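Local coordinates for protein xyloglucan-specific endo-beta-1,4-glucanase BoGH9A (Bacteroides ovatus, PDB 6DHT) that cleaves beta-1,4-glucosidic linkages within the backbone of xyloglucans, releasing xyloglucan oligosaccharides, at residues G184-I189 with A556-A561; E442-Q447 with Y468-Y473; Q191-Y196 with L564-V569. All coordinates share one frame; numbering follows the deposited sequence.

Contact 1: residues G184-I189 with A556-A561; sequences GLMQSI and ALVALA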
ATOM      1  N   GLY A 184      -1.832  -5.915   7.255  1.00 11.39           N
ATOM      2  CA  GLY A 184      -3.137  -5.589   7.796  1.00 12.36           C
ATOM      3  C   GLY A 184      -4.048  -4.901   6.779  1.00 11.34           C
ATOM      4  O   GLY A 184      -5.243  -5.203   6.702  1.00 11.76           O
ATOM      5  N   LEU A 185      -3.466  -4.012   5.982  1.00 11.64           N
ATOM      6  CA  LEU A 185      -4.214  -3.301   4.953  1.00 11.66           C
ATOM      7  C   LEU A 185      -4.590  -4.254   3.816  1.00 11.16           C
ATOM      8  O   LEU A 185      -5.757  -4.296   3.405  1.00 10.98           O
ATOM      9  CB  LEU A 185      -3.395  -2.112   4.424  1.00 11.12           C
ATOM     10  CG  LEU A 185      -4.072  -1.329   3.292  1.00 11.93           C
ATOM     11  CD1 LEU A 185      -5.420  -0.774   3.712  1.00 12.37           C
ATOM     12  CD2 LEU A 185      -3.151  -0.219   2.829  1.00 13.05           C
ATOM     13  N   MET A 186      -3.633  -5.031   3.312  1.00 11.34           N
ATOM     14  CA  MET A 186      -3.909  -5.910   2.193  1.00 10.77           C
ATOM     15  C   MET A 186      -4.919  -6.971   2.589  1.00 10.83           C
ATOM     16  O   MET A 186      -5.808  -7.318   1.802  1.00 11.68           O
ATOM     17  CB  MET A 186      -2.640  -6.514   1.602  1.00 11.28           C
ATOM     18  CG  MET A 186      -1.774  -5.463   0.918  1.00 10.59           C
ATOM     19  SD  MET A 186      -0.290  -6.110   0.158  1.00 12.09           S
ATOM     20  CE  MET A 186       0.737  -6.353   1.569  1.00 11.77           C
ATOM     21  N   GLN A 187      -4.789  -7.492   3.796  1.00 11.19           N
ATOM     22  CA  GLN A 187      -5.728  -8.510   4.292  1.00 10.70           C
ATOM     23  C   GLN A 187      -7.102  -7.933   4.607  1.00 11.93           C
ATOM     24  O   GLN A 187      -8.096  -8.679   4.654  1.00 12.04           O
ATOM     25  CB  GLN A 187      -5.105  -9.290   5.485  1.00 10.97           C
ATOM     26  CG  GLN A 187      -4.003 -10.211   4.997  1.00 12.75           C
ATOM     27  CD  GLN A 187      -3.423 -11.203   6.004  1.00 12.58           C
ATOM     28  OE1 GLN A 187      -2.784 -12.161   5.574  1.00 14.94           O
ATOM     29  NE2 GLN A 187      -3.571 -10.956   7.292  1.00 12.39           N
ATOM     30  N   SER A 188      -7.217  -6.627   4.826  1.00 12.25           N
ATOM     31  CA  SER A 188      -8.535  -5.990   4.949  1.00 12.48           C
ATOM     32  C   SER A 188      -9.251  -6.102   3.596  1.00 12.48           C
ATOM     33  O   SER A 188     -10.426  -6.495   3.522  1.00 13.34           O
ATOM     34  CB  SER A 188      -8.417  -4.512   5.352  1.00 13.09           C
ATOM     35  OG  SER A 188      -7.800  -4.367   6.622  1.00 14.04           O
ATOM     36  N   ILE A 189      -8.564  -5.788   2.505  1.00 11.34           N
ATOM     37  CA  ILE A 189      -9.203  -5.841   1.191  1.00 11.69           C
ATOM     38  C   ILE A 189      -9.442  -7.305   0.765  1.00 12.87           C
ATOM     39  O   ILE A 189     -10.482  -7.640   0.167  1.00 12.22           O
ATOM     40  CB  ILE A 189      -8.385  -5.003   0.141  1.00 12.46           C
ATOM     41  CG1 ILE A 189      -8.748  -3.501   0.232  1.00 14.26           C
ATOM     42  CG2 ILE A 189      -8.616  -5.453  -1.285  1.00 13.22           C
ATOM     43  CD1 ILE A 189      -8.464  -2.845   1.492  1.00 19.07           C
ATOM     44  N   ALA A 556      -0.881  -0.096  -0.299  1.00 10.73           N
ATOM     45  CA  ALA A 556      -1.954   0.807  -0.719  1.00 10.72           C
ATOM     46  C   ALA A 556      -2.341   0.564  -2.165  1.00 10.11           C
ATOM     47  O   ALA A 556      -3.515   0.544  -2.527  1.00 11.68           O
ATOM     48  CB  ALA A 556      -1.540   2.254  -0.520  1.00 12.95           C
ATOM     49  N   LEU A 557      -1.336   0.424  -3.021  1.00  9.96           N
ATOM     50  CA  LEU A 557      -1.608   0.126  -4.432  1.00 10.47           C
ATOM     51  C   LEU A 557      -2.315  -1.203  -4.619  1.00 10.73           C
ATOM     52  O   LEU A 557      -3.274  -1.288  -5.378  1.00 11.20           O
ATOM     53  CB  LEU A 557      -0.292   0.129  -5.204  1.00 12.01           C
ATOM     54  CG  LEU A 557      -0.371  -0.160  -6.696  1.00 12.06           C
ATOM     55  CD1 LEU A 557      -1.226   0.894  -7.417  1.00 14.28           C
ATOM     56  CD2 LEU A 557       1.016  -0.254  -7.303  1.00 12.06           C
ATOM     57  N   VAL A 558      -1.868  -2.251  -3.939  1.00 11.12           N
ATOM     58  CA  VAL A 558      -2.579  -3.536  -4.012  1.00 11.26           C
ATOM     59  C   VAL A 558      -4.020  -3.372  -3.543  1.00 10.22           C
ATOM     60  O   VAL A 558      -4.957  -3.881  -4.173  1.00 10.72           O
ATOM     61  CB  VAL A 558      -1.886  -4.579  -3.114  1.00 10.87           C
ATOM     62  CG1 VAL A 558      -2.782  -5.798  -2.876  1.00 11.62           C
ATOM     63  CG2 VAL A 558      -0.558  -5.039  -3.691  1.00 12.84           C
ATOM     64  N   ALA A 559      -4.198  -2.640  -2.445  1.00 10.53           N
ATOM     65  CA  ALA A 559      -5.546  -2.416  -1.899  1.00 10.84           C
ATOM     66  C   ALA A 559      -6.468  -1.747  -2.910  1.00 11.79           C
ATOM     67  O   ALA A 559      -7.579  -2.250  -3.153  1.00 11.99           O
ATOM     68  CB  ALA A 559      -5.495  -1.599  -0.620  1.00 11.30           C
ATOM     69  N   LEU A 560      -6.032  -0.648  -3.503  1.00 10.27           N
ATOM     70  CA  LEU A 560      -6.933   0.108  -4.390  1.00 11.12           C
ATOM     71  C   LEU A 560      -7.057  -0.575  -5.748  1.00 11.31           C
ATOM     72  O   LEU A 560      -8.157  -0.721  -6.268  1.00 12.11           O
ATOM     73  CB  LEU A 560      -6.513   1.583  -4.563  1.00 12.42           C
ATOM     74  CG  LEU A 560      -7.614   2.403  -5.241  1.00 11.69           C
ATOM     75  CD1 LEU A 560      -8.982   2.349  -4.510  1.00 14.13           C
ATOM     76  CD2 LEU A 560      -7.136   3.827  -5.399  1.00 14.18           C
ATOM     77  N   ALA A 561      -5.949  -0.993  -6.344  1.00 10.98           N
ATOM     78  CA  ALA A 561      -6.038  -1.598  -7.672  1.00  9.78           C
ATOM     79  C   ALA A 561      -6.874  -2.884  -7.667  1.00 11.83           C
ATOM     80  O   ALA A 561      -7.640  -3.134  -8.599  1.00 12.02           O
ATOM     81  CB  ALA A 561      -4.680  -1.882  -8.212  1.00 11.09           C
TER
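Ala559 presents its single methyl group to Leu185 and Ile189, which lie one turn apart on the facing helix. The CD1 methyl of Ile189 comes to 3.9 Å from Ala559 CB. Ile189 CG1 also lies against the backbone, 3.8 Å from Ala559 O. Leu185 approaches the same methyl with its branch point, CG standing 4.2 Å from Ala559 CB. Its CD2 methyl then runs on to the backbone of Ala556, 3.9 Å from Ala556 N. The axes of the two segments approach to 8.8 Å and run nearly parallel, 11° apart. The segments belong to helices 176-192 and 551-567, which pack inside the (alpha/alpha)6 barrel that family 9 glycosidases share. Met186 works at the side of this contact. Its CG lies anti to the carbonyl carbon (chi1 -68°), which brings Met186 CG and SD alongside Val558 CB and CG1. The side chain crosses Val558 at about a right angle, with Met186 SD 3.9 Å from Val558 CG1. All the touching side chains are buried and apolar. Phe115 and Met218 also touch Met186, while Ala111 packs on Val558, so helices 105-117 and 213-226 adjoin this side.

Contact 2: residues E442-Q447 with Y468-Y473; sequences EKCMNQ and YRNMDY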
ATOM      1  N   GLU A 442       0.047   7.330   0.530  1.00 14.36           N
ATOM      2  CA  GLU A 442      -0.512   7.730   1.828  1.00 16.04           C
ATOM      3  C   GLU A 442      -1.773   8.534   1.715  1.00 17.41           C
ATOM      4  O   GLU A 442      -2.666   8.413   2.566  1.00 20.87           O
ATOM      5  CB  GLU A 442       0.477   8.567   2.635  1.00 20.61           C
ATOM      6  CG  GLU A 442       0.065   8.723   4.120  1.00 36.20           C
ATOM      7  CD  GLU A 442       1.008   9.599   4.973  1.00 42.36           C
ATOM      8  OE1 GLU A 442       2.228   9.352   5.009  1.00 36.28           O
ATOM      9  OE2 GLU A 442       0.516  10.535   5.642  1.00 40.87           O
ATOM     10  N   LYS A 443      -1.848   9.386   0.701  1.00 15.98           N
ATOM     11  CA  LYS A 443      -3.024  10.195   0.511  1.00 15.12           C
ATOM     12  C   LYS A 443      -3.812   9.771  -0.708  1.00 16.91           C
ATOM     13  O   LYS A 443      -4.982   9.441  -0.592  1.00 18.20           O
ATOM     14  CB  LYS A 443      -2.706  11.676   0.479  1.00 18.86           C
ATOM     15  CG  LYS A 443      -3.955  12.512   0.562  1.00 22.23           C
ATOM     16  CD  LYS A 443      -3.681  13.913   0.982  1.00 25.59           C
ATOM     17  CE  LYS A 443      -4.984  14.606   1.298  1.00 24.10           C
ATOM     18  NZ  LYS A 443      -4.781  16.051   1.534  1.00 31.60           N
ATOM     19  N   CYS A 444      -3.228   9.765  -1.899  1.00 13.93           N
ATOM     20  CA  CYS A 444      -4.042   9.484  -3.083  1.00 14.23           C
ATOM     21  C   CYS A 444      -4.662   8.071  -3.057  1.00 12.83           C
ATOM     22  O   CYS A 444      -5.871   7.904  -3.169  1.00 14.23           O
ATOM     23  CB  CYS A 444      -3.222   9.718  -4.351  1.00 12.81           C
ATOM     24  SG  CYS A 444      -4.165   9.639  -5.869  1.00 15.00           S
ATOM     25  N   MET A 445      -3.814   7.056  -2.908  1.00 14.36           N
ATOM     26  CA  MET A 445      -4.336   5.692  -2.881  1.00 12.68           C
ATOM     27  C   MET A 445      -5.237   5.463  -1.667  1.00 13.34           C
ATOM     28  O   MET A 445      -6.319   4.901  -1.800  1.00 13.96           O
ATOM     29  CB  MET A 445      -3.220   4.642  -2.846  1.00 12.71           C
ATOM     30  CG  MET A 445      -2.469   4.420  -4.120  1.00 18.75           C
ATOM     31  SD  MET A 445      -3.407   3.767  -5.468  1.00 14.61           S
ATOM     32  CE  MET A 445      -3.893   5.286  -6.306  1.00 18.80           C
ATOM     33  N   ASN A 446      -4.797   5.877  -0.483  1.00 13.01           N
ATOM     34  CA  ASN A 446      -5.569   5.508   0.710  1.00 12.53           C
ATOM     35  C   ASN A 446      -6.849   6.329   0.836  1.00 16.68           C
ATOM     36  O   ASN A 446      -7.827   5.879   1.439  1.00 14.93           O
ATOM     37  CB  ASN A 446      -4.697   5.519   1.969  1.00 14.14           C
ATOM     38  CG  ASN A 446      -3.780   4.351   1.998  1.00 16.55           C
ATOM     39  OD1 ASN A 446      -3.968   3.396   1.245  1.00 18.59           O
ATOM     40  ND2 ASN A 446      -2.737   4.433   2.800  1.00 18.85           N
ATOM     41  N   GLN A 447      -6.875   7.507   0.242  1.00 14.85           N
ATOM     42  CA  GLN A 447      -8.147   8.221   0.071  1.00 13.83           C
ATOM     43  C   GLN A 447      -9.078   7.421  -0.842  1.00 14.88           C
ATOM     44  O   GLN A 447     -10.262   7.232  -0.539  1.00 13.60           O
ATOM     45  CB  GLN A 447      -7.876   9.602  -0.527  1.00 16.99           C
ATOM     46  CG  GLN A 447      -9.035  10.514  -0.675  1.00 22.66           C
ATOM     47  CD  GLN A 447      -8.564  11.831  -1.235  1.00 23.17           C
ATOM     48  OE1 GLN A 447      -8.524  12.016  -2.445  1.00 24.35           O
ATOM     49  NE2 GLN A 447      -8.108  12.710  -0.364  1.00 23.79           N
ATOM     50  N   TYR A 468     -11.981   5.688  -8.570  1.00 12.16           N
ATOM     51  CA  TYR A 468     -11.365   5.502  -9.897  1.00 11.66           C
ATOM     52  C   TYR A 468     -10.646   6.767 -10.365  1.00 13.76           C
ATOM     53  O   TYR A 468      -9.609   6.679 -10.997  1.00 14.10           O
ATOM     54  CB  TYR A 468     -12.375   5.045 -10.960  1.00 12.68           C
ATOM     55  CG  TYR A 468     -12.827   3.604 -10.862  1.00 13.55           C
ATOM     56  CD1 TYR A 468     -12.041   2.560 -11.367  1.00 13.18           C
ATOM     57  CD2 TYR A 468     -14.080   3.286 -10.375  1.00 15.66           C
ATOM     58  CE1 TYR A 468     -12.476   1.232 -11.314  1.00 12.26           C
ATOM     59  CE2 TYR A 468     -14.505   1.957 -10.301  1.00 16.79           C
ATOM     60  CZ  TYR A 468     -13.713   0.947 -10.795  1.00 14.26           C
ATOM     61  OH  TYR A 468     -14.178  -0.357 -10.717  1.00 16.77           O
ATOM     62  N   ARG A 469     -11.181   7.935 -10.023  1.00 13.23           N
ATOM     63  CA  ARG A 469     -10.516   9.188 -10.414  1.00 14.25           C
ATOM     64  C   ARG A 469      -9.121   9.290  -9.802  1.00 14.39           C
ATOM     65  O   ARG A 469      -8.163   9.715 -10.460  1.00 14.16           O
ATOM     66  CB  ARG A 469     -11.347  10.412 -10.026  1.00 14.78           C
ATOM     67  CG  ARG A 469     -12.627  10.554 -10.813  1.00 15.99           C
ATOM     68  CD  ARG A 469     -13.518  11.677 -10.289  1.00 15.45           C
ATOM     69  NE  ARG A 469     -14.751  11.804 -11.057  1.00 16.31           N
ATOM     70  CZ  ARG A 469     -15.833  12.452 -10.629  1.00 20.32           C
ATOM     71  NH1 ARG A 469     -15.846  13.041  -9.439  1.00 18.66           N
ATOM     72  NH2 ARG A 469     -16.904  12.522 -11.390  1.00 21.03           N
ATOM     73  N   ASN A 470      -8.986   8.917  -8.534  1.00 12.51           N
ATOM     74  CA  ASN A 470      -7.690   8.962  -7.877  1.00 12.69           C
ATOM     75  C   ASN A 470      -6.730   7.946  -8.479  1.00 12.95           C
ATOM     76  O   ASN A 470      -5.526   8.217  -8.592  1.00 14.14           O
ATOM     77  CB  ASN A 470      -7.813   8.716  -6.361  1.00 15.43           C
ATOM     78  CG  ASN A 470      -8.102   9.974  -5.587  1.00 15.89           C
ATOM     79  OD1 ASN A 470      -8.450  10.996  -6.160  1.00 16.45           O
ATOM     80  ND2 ASN A 470      -8.008   9.895  -4.263  1.00 16.17           N
ATOM     81  N   MET A 471      -7.242   6.777  -8.859  1.00 11.73           N
ATOM     82  CA  MET A 471      -6.408   5.829  -9.597  1.00 12.51           C
ATOM     83  C   MET A 471      -5.929   6.408 -10.949  1.00 12.94           C
ATOM     84  O   MET A 471      -4.757   6.252 -11.303  1.00 12.19           O
ATOM     85  CB  MET A 471      -7.102   4.460  -9.770  1.00 12.57           C
ATOM     86  CG  MET A 471      -6.239   3.439 -10.484  1.00 12.83           C
ATOM     87  SD  MET A 471      -4.666   3.071  -9.607  1.00 16.12           S
ATOM     88  CE  MET A 471      -5.353   1.974  -8.423  1.00 13.33           C
ATOM     89  N   ASP A 472      -6.818   7.062 -11.687  1.00 12.45           N
ATOM     90  CA  ASP A 472      -6.426   7.682 -12.945  1.00 12.46           C
ATOM     91  C   ASP A 472      -5.269   8.656 -12.717  1.00 14.66           C
ATOM     92  O   ASP A 472      -4.366   8.767 -13.564  1.00 14.65           O
ATOM     93  CB  ASP A 472      -7.598   8.448 -13.537  1.00 13.73           C
ATOM     94  CG  ASP A 472      -8.597   7.564 -14.275  1.00 20.11           C
ATOM     95  OD1 ASP A 472      -8.580   6.319 -14.198  1.00 16.74           O
ATOM     96  OD2 ASP A 472      -9.451   8.141 -14.987  1.00 30.46           O
ATOM     97  N   TYR A 473      -5.314   9.389 -11.611  1.00 12.70           N
ATOM     98  CA  TYR A 473      -4.261  10.349 -11.288  1.00 12.09           C
ATOM     99  C   TYR A 473      -2.902   9.664 -11.216  1.00 13.85           C
ATOM    100  O   TYR A 473      -1.933  10.126 -11.845  1.00 14.69           O
ATOM    101  CB  TYR A 473      -4.542  11.110  -9.969  1.00 15.69           C
ATOM    102  CG  TYR A 473      -3.561  12.222  -9.694  1.00 14.98           C
ATOM    103  CD1 TYR A 473      -2.316  11.957  -9.168  1.00 15.48           C
ATOM    104  CD2 TYR A 473      -3.876  13.530 -10.000  1.00 15.78           C
ATOM    105  CE1 TYR A 473      -1.392  12.957  -8.942  1.00 17.17           C
ATOM    106  CE2 TYR A 473      -2.965  14.536  -9.768  1.00 15.34           C
ATOM    107  CZ  TYR A 473      -1.737  14.246  -9.233  1.00 15.51           C
ATOM    108  OH  TYR A 473      -0.810  15.261  -9.029  1.00 17.05           O
TER
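Asn470 reaches across to helix 442-447 and gives its side-chain amide nitrogen to two acceptors. The bond from Asn470 ND2 to Gln447 OE1 is 2.8 Å long and nearly straight, with an N-H...O angle of 171°. Gln447 OE1 lies in the amide plane of Asn470, although the two amide planes are turned 38° apart. The second bond runs from Asn470 ND2 to the backbone Cys444 O, at 3.1 Å. It is more bent, but it meets a lone pair in the carbonyl plane. Asn470 OD1 accepts a hydrogen bond from the backbone N of Tyr428, so both ends of the buried amide are engaged. A leucine in its place would probably leave Gln447 OE1 and Cys444 O without this shared donor. The two segments belong to consecutive helices, 439-458 and 461-474, which form a helical hairpin in the catalytic domain. The axes of the two segments run roughly antiparallel, at 142° between their N-to-C directions, and approach to 8.9 Å. Sulfur-bearing side chains make most of the other contacts. With SG turned away from the backbone N, Cys444 points at the partner helix, its SG 3.4 Å from Asn470 O. The same sulfur makes an oblique sulfur-aromatic contact with Tyr473, 5.3 Å from the ring centroid. The ends of Met445 and Met471 meet at a slant, with Met445 SD 4.0 Å from Met471 CE. Met445 points its first bond away from the other helix, and bends at chi2 and chi3 bring its end back. Ala556 and Leu560 of helix 551-567 pack against Met445.

Contact 3: residues Q191-Y196 with L564-V569; sequences QLFLDY and LDALAV. With EDO (1,2-ethanediol), chain P.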
ATOM      1  N   GLN A 191     -10.399  -9.743   2.575  1.00 11.29           N
ATOM      2  CA  GLN A 191     -11.624 -10.229   3.217  1.00 13.55           C
ATOM      3  C   GLN A 191     -12.878  -9.789   2.493  1.00 14.65           C
ATOM      4  O   GLN A 191     -13.933 -10.429   2.631  1.00 17.02           O
ATOM      5  CB  GLN A 191     -11.656  -9.773   4.669  1.00 13.25           C
ATOM      6  CG  GLN A 191     -10.703 -10.548   5.576  1.00 13.65           C
ATOM      7  CD  GLN A 191     -10.595  -9.951   6.959  1.00 14.61           C
ATOM      8  OE1 GLN A 191     -11.307 -10.349   7.876  1.00 20.66           O
ATOM      9  NE2 GLN A 191      -9.670  -9.036   7.147  1.00 14.64           N
ATOM     10  N   LEU A 192     -12.803  -8.725   1.704  1.00 12.71           N
ATOM     11  CA  LEU A 192     -13.950  -8.225   0.925  1.00 13.33           C
ATOM     12  C   LEU A 192     -14.118  -8.929  -0.402  1.00 12.86           C
ATOM     13  O   LEU A 192     -15.206  -8.869  -0.981  1.00 15.40           O
ATOM     14  CB  LEU A 192     -13.761  -6.742   0.626  1.00 16.20           C
ATOM     15  CG  LEU A 192     -13.670  -5.765   1.793  1.00 20.80           C
ATOM     16  CD1 LEU A 192     -13.176  -4.407   1.311  1.00 21.25           C
ATOM     17  CD2 LEU A 192     -14.980  -5.661   2.510  1.00 29.21           C
ATOM     18  N   PHE A 193     -13.059  -9.546  -0.925  1.00 12.22           N
ATOM     19  CA  PHE A 193     -13.034 -10.071  -2.283  1.00 12.62           C
ATOM     20  C   PHE A 193     -12.422 -11.461  -2.360  1.00 14.04           C
ATOM     21  O   PHE A 193     -11.476 -11.722  -3.074  1.00 14.55           O
ATOM     22  CB  PHE A 193     -12.259  -9.099  -3.204  1.00 13.87           C
ATOM     23  CG  PHE A 193     -12.851  -7.704  -3.247  1.00 13.14           C
ATOM     24  CD1 PHE A 193     -14.027  -7.467  -3.919  1.00 16.50           C
ATOM     25  CD2 PHE A 193     -12.246  -6.652  -2.595  1.00 14.90           C
ATOM     26  CE1 PHE A 193     -14.602  -6.211  -3.924  1.00 15.83           C
ATOM     27  CE2 PHE A 193     -12.820  -5.394  -2.595  1.00 14.08           C
ATOM     28  CZ  PHE A 193     -13.974  -5.160  -3.283  1.00 15.29           C
ATOM     29  N   LEU A 194     -12.997 -12.388  -1.616  1.00 13.04           N
ATOM     30  CA  LEU A 194     -12.415 -13.712  -1.526  1.00 14.05           C
ATOM     31  C   LEU A 194     -12.303 -14.427  -2.857  1.00 12.94           C
ATOM     32  O   LEU A 194     -11.297 -15.061  -3.137  1.00 15.32           O
ATOM     33  CB  LEU A 194     -13.223 -14.581  -0.526  1.00 16.62           C
ATOM     34  CG  LEU A 194     -13.168 -14.127   0.948  1.00 16.19           C
ATOM     35  CD1 LEU A 194     -14.048 -15.017   1.844  1.00 22.21           C
ATOM     36  CD2 LEU A 194     -11.785 -14.122   1.482  1.00 18.62           C
ATOM     37  N   ASP A 195     -13.369 -14.381  -3.669  1.00 14.01           N
ATOM     38  CA  ASP A 195     -13.361 -15.056  -4.968  1.00 16.63           C
ATOM     39  C   ASP A 195     -12.281 -14.477  -5.876  1.00 14.44           C
ATOM     40  O   ASP A 195     -11.562 -15.204  -6.546  1.00 16.36           O
ATOM     41  CB  ASP A 195     -14.735 -14.966  -5.675  1.00 16.24           C
ATOM     42  CG  ASP A 195     -15.773 -15.890  -5.092  1.00 20.36           C
ATOM     43  OD1 ASP A 195     -15.433 -16.785  -4.283  1.00 17.56           O
ATOM     44  OD2 ASP A 195     -16.949 -15.691  -5.474  1.00 20.17           O
ATOM     45  N   TYR A 196     -12.165 -13.154  -5.881  1.00 15.08           N
ATOM     46  CA  TYR A 196     -11.167 -12.475  -6.709  1.00 14.72           C
ATOM     47  C   TYR A 196      -9.768 -12.983  -6.397  1.00 12.94           C
ATOM     48  O   TYR A 196      -9.004 -13.364  -7.279  1.00 14.77           O
ATOM     49  CB  TYR A 196     -11.225 -10.962  -6.475  1.00 15.64           C
ATOM     50  CG  TYR A 196     -10.279 -10.147  -7.341  1.00 15.55           C
ATOM     51  CD1 TYR A 196     -10.659  -9.743  -8.611  1.00 14.10           C
ATOM     52  CD2 TYR A 196      -9.008  -9.807  -6.908  1.00 14.60           C
ATOM     53  CE1 TYR A 196      -9.806  -8.994  -9.436  1.00 13.87           C
ATOM     54  CE2 TYR A 196      -8.144  -9.054  -7.715  1.00 14.78           C
ATOM     55  CZ  TYR A 196      -8.535  -8.681  -8.971  1.00 14.57           C
ATOM     56  OH  TYR A 196      -7.651  -7.929  -9.730  1.00 14.85           O
ATOM     57  N   LEU A 564     -10.678  -1.982  -7.077  1.00 13.45           N
ATOM     58  CA  LEU A 564     -11.269  -1.345  -8.253  1.00 12.72           C
ATOM     59  C   LEU A 564     -11.439  -2.340  -9.390  1.00 13.28           C
ATOM     60  O   LEU A 564     -12.447  -2.292 -10.128  1.00 14.58           O
ATOM     61  CB  LEU A 564     -10.431  -0.150  -8.714  1.00 10.82           C
ATOM     62  CG  LEU A 564     -10.414   1.071  -7.806  1.00 12.19           C
ATOM     63  CD1 LEU A 564      -9.573   2.165  -8.401  1.00 13.84           C
ATOM     64  CD2 LEU A 564     -11.819   1.587  -7.453  1.00 14.46           C
ATOM     65  N   ASP A 565     -10.480  -3.230  -9.584  1.00 12.47           N
ATOM     66  CA  ASP A 565     -10.623  -4.284 -10.594  1.00 12.13           C
ATOM     67  C   ASP A 565     -11.745  -5.271 -10.224  1.00 15.82           C
ATOM     68  O   ASP A 565     -12.608  -5.590 -11.056  1.00 16.55           O
ATOM     69  CB  ASP A 565      -9.306  -5.015 -10.812  1.00 12.50           C
ATOM     70  CG  ASP A 565      -9.325  -5.902 -12.018  1.00 13.99           C
ATOM     71  OD1 ASP A 565      -9.747  -5.434 -13.121  1.00 15.43           O
ATOM     72  OD2 ASP A 565      -8.877  -7.049 -11.920  1.00 15.48           O
ATOM     73  N   ALA A 566     -11.774  -5.738  -8.983  1.00 13.56           N
ATOM     74  CA  ALA A 566     -12.822  -6.665  -8.544  1.00 14.20           C
ATOM     75  C   ALA A 566     -14.197  -6.056  -8.724  1.00 18.27           C
ATOM     76  O   ALA A 566     -15.128  -6.765  -9.138  1.00 19.69           O
ATOM     77  CB  ALA A 566     -12.617  -7.035  -7.133  1.00 15.83           C
ATOM     78  N   LEU A 567     -14.353  -4.778  -8.398  1.00 14.51           N
ATOM     79  CA  LEU A 567     -15.671  -4.126  -8.449  1.00 16.91           C
ATOM     80  C   LEU A 567     -16.154  -3.787  -9.860  1.00 25.13           C
ATOM     81  O   LEU A 567     -17.340  -3.510 -10.066  1.00 26.55           O
ATOM     82  CB  LEU A 567     -15.695  -2.880  -7.556  1.00 14.19           C
ATOM     83  CG  LEU A 567     -15.706  -3.184  -6.044  1.00 14.16           C
ATOM     84  CD1 LEU A 567     -15.433  -1.929  -5.284  1.00 17.66           C
ATOM     85  CD2 LEU A 567     -17.061  -3.789  -5.596  1.00 15.09           C
ATOM     86  N   ALA A 568     -15.259  -3.832 -10.837  1.00 17.11           N
ATOM     87  CA  ALA A 568     -15.611  -3.414 -12.195  1.00 21.52           C
ATOM     88  C   ALA A 568     -16.620  -4.338 -12.857  1.00 30.69           C
ATOM     89  O   ALA A 568     -17.328  -3.936 -13.781  1.00 41.58           O
ATOM     90  CB  ALA A 568     -14.357  -3.304 -13.051  1.00 20.09           C
ATOM     91  N   VAL A 569     -16.679  -5.572 -12.381  1.00 36.12           N
ATOM     92  CA  VAL A 569     -17.598  -6.552 -12.945  1.00 41.84           C
ATOM     93  C   VAL A 569     -18.940  -6.459 -12.241  1.00 40.72           C
ATOM     94  O   VAL A 569     -19.017  -6.688 -11.034  1.00 40.81           O
ATOM     95  CB  VAL A 569     -17.061  -7.967 -12.784  1.00 36.77           C
ATOM     96  CG1 VAL A 569     -17.761  -8.892 -13.756  1.00 44.49           C
ATOM     97  CG2 VAL A 569     -15.567  -8.000 -13.021  1.00 38.26           C
TER
HETATM   98  C1  EDO P 615     -17.447  -6.774  -1.606  1.00 31.07           C
HETATM   99  O1  EDO P 615     -17.792  -7.689  -0.550  1.00 48.25           O
HETATM  100  C2  EDO P 615     -17.962  -7.250  -2.970  1.00 36.19           C
HETATM  101  O2  EDO P 615     -19.076  -6.456  -3.392  1.00 45.23           O
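Tyr196 donates its phenol hydroxyl to Asp565, with Tyr196 OH 2.7 Å from Asp565 OD2. The carboxylate oxygen uses its anti lone pair, the one away from the other oxygen. It sits at the edge of the tyrosine ring, and the ring and carboxylate planes stand 81° apart. The ring extends to the carboxylate because Tyr196 CG lies anti to the backbone N (chi1 -177°). Asp565 OD1 is bonded to Tyr26 OH, so each carboxylate oxygen has a tyrosine partner. Tyr26 belongs to the N-terminal Ig-like domain, so this aspartate also ties that domain to the helices.

Ala566 makes CH-pi contacts with two rings. Its CB lies over one face of Phe193, 4.0 Å from the ring centroid. The same methyl meets the Tyr196 ring off-centre, at 4.1 Å from that centroid. Leu567 packs on the far end of the phenylalanine, with CG 3.8 Å from Phe193 CZ. These two side chains cross at about a right angle.

A 1,2-ethanediol, probably from the crystallisation liquor, lies beside Phe193. Its O1 donates to the backbone Leu192 O at 2.9 Å, and its C2 is 3.6 Å from Phe193 CE1.

Phe193 is the N-cap residue of helix 194-199. The contact thus joins the break between two successive helices, 176-192 and 194-199, to the C-terminal end of helix 551-567, at the surface of the (alpha/alpha)6 barrel of family 9.

How the contacts relate
Helix 551-567 ties the three contacts together. Contacts 1 and 3 both pair it with the region of helix 176-192. Their centres are 11 Å apart, and their segments adjoin in sequence without otherwise touching. Contact 1 is buried, whereas contact 3 lies at the surface. Contact 2 is nested in sequence within the loops closed by both. It touches contact 1 through Leu560 CD2, 3.7 Å from Met445 CE, and through Ala556 against Asn446. It meets contact 3 where Tyr468 OH lies 2.7 Å from Leu564 O, a probable hydrogen bond. All three lie away from the predicted catalytic residues and the calcium and magnesium sites. They join helices of the catalytic domain.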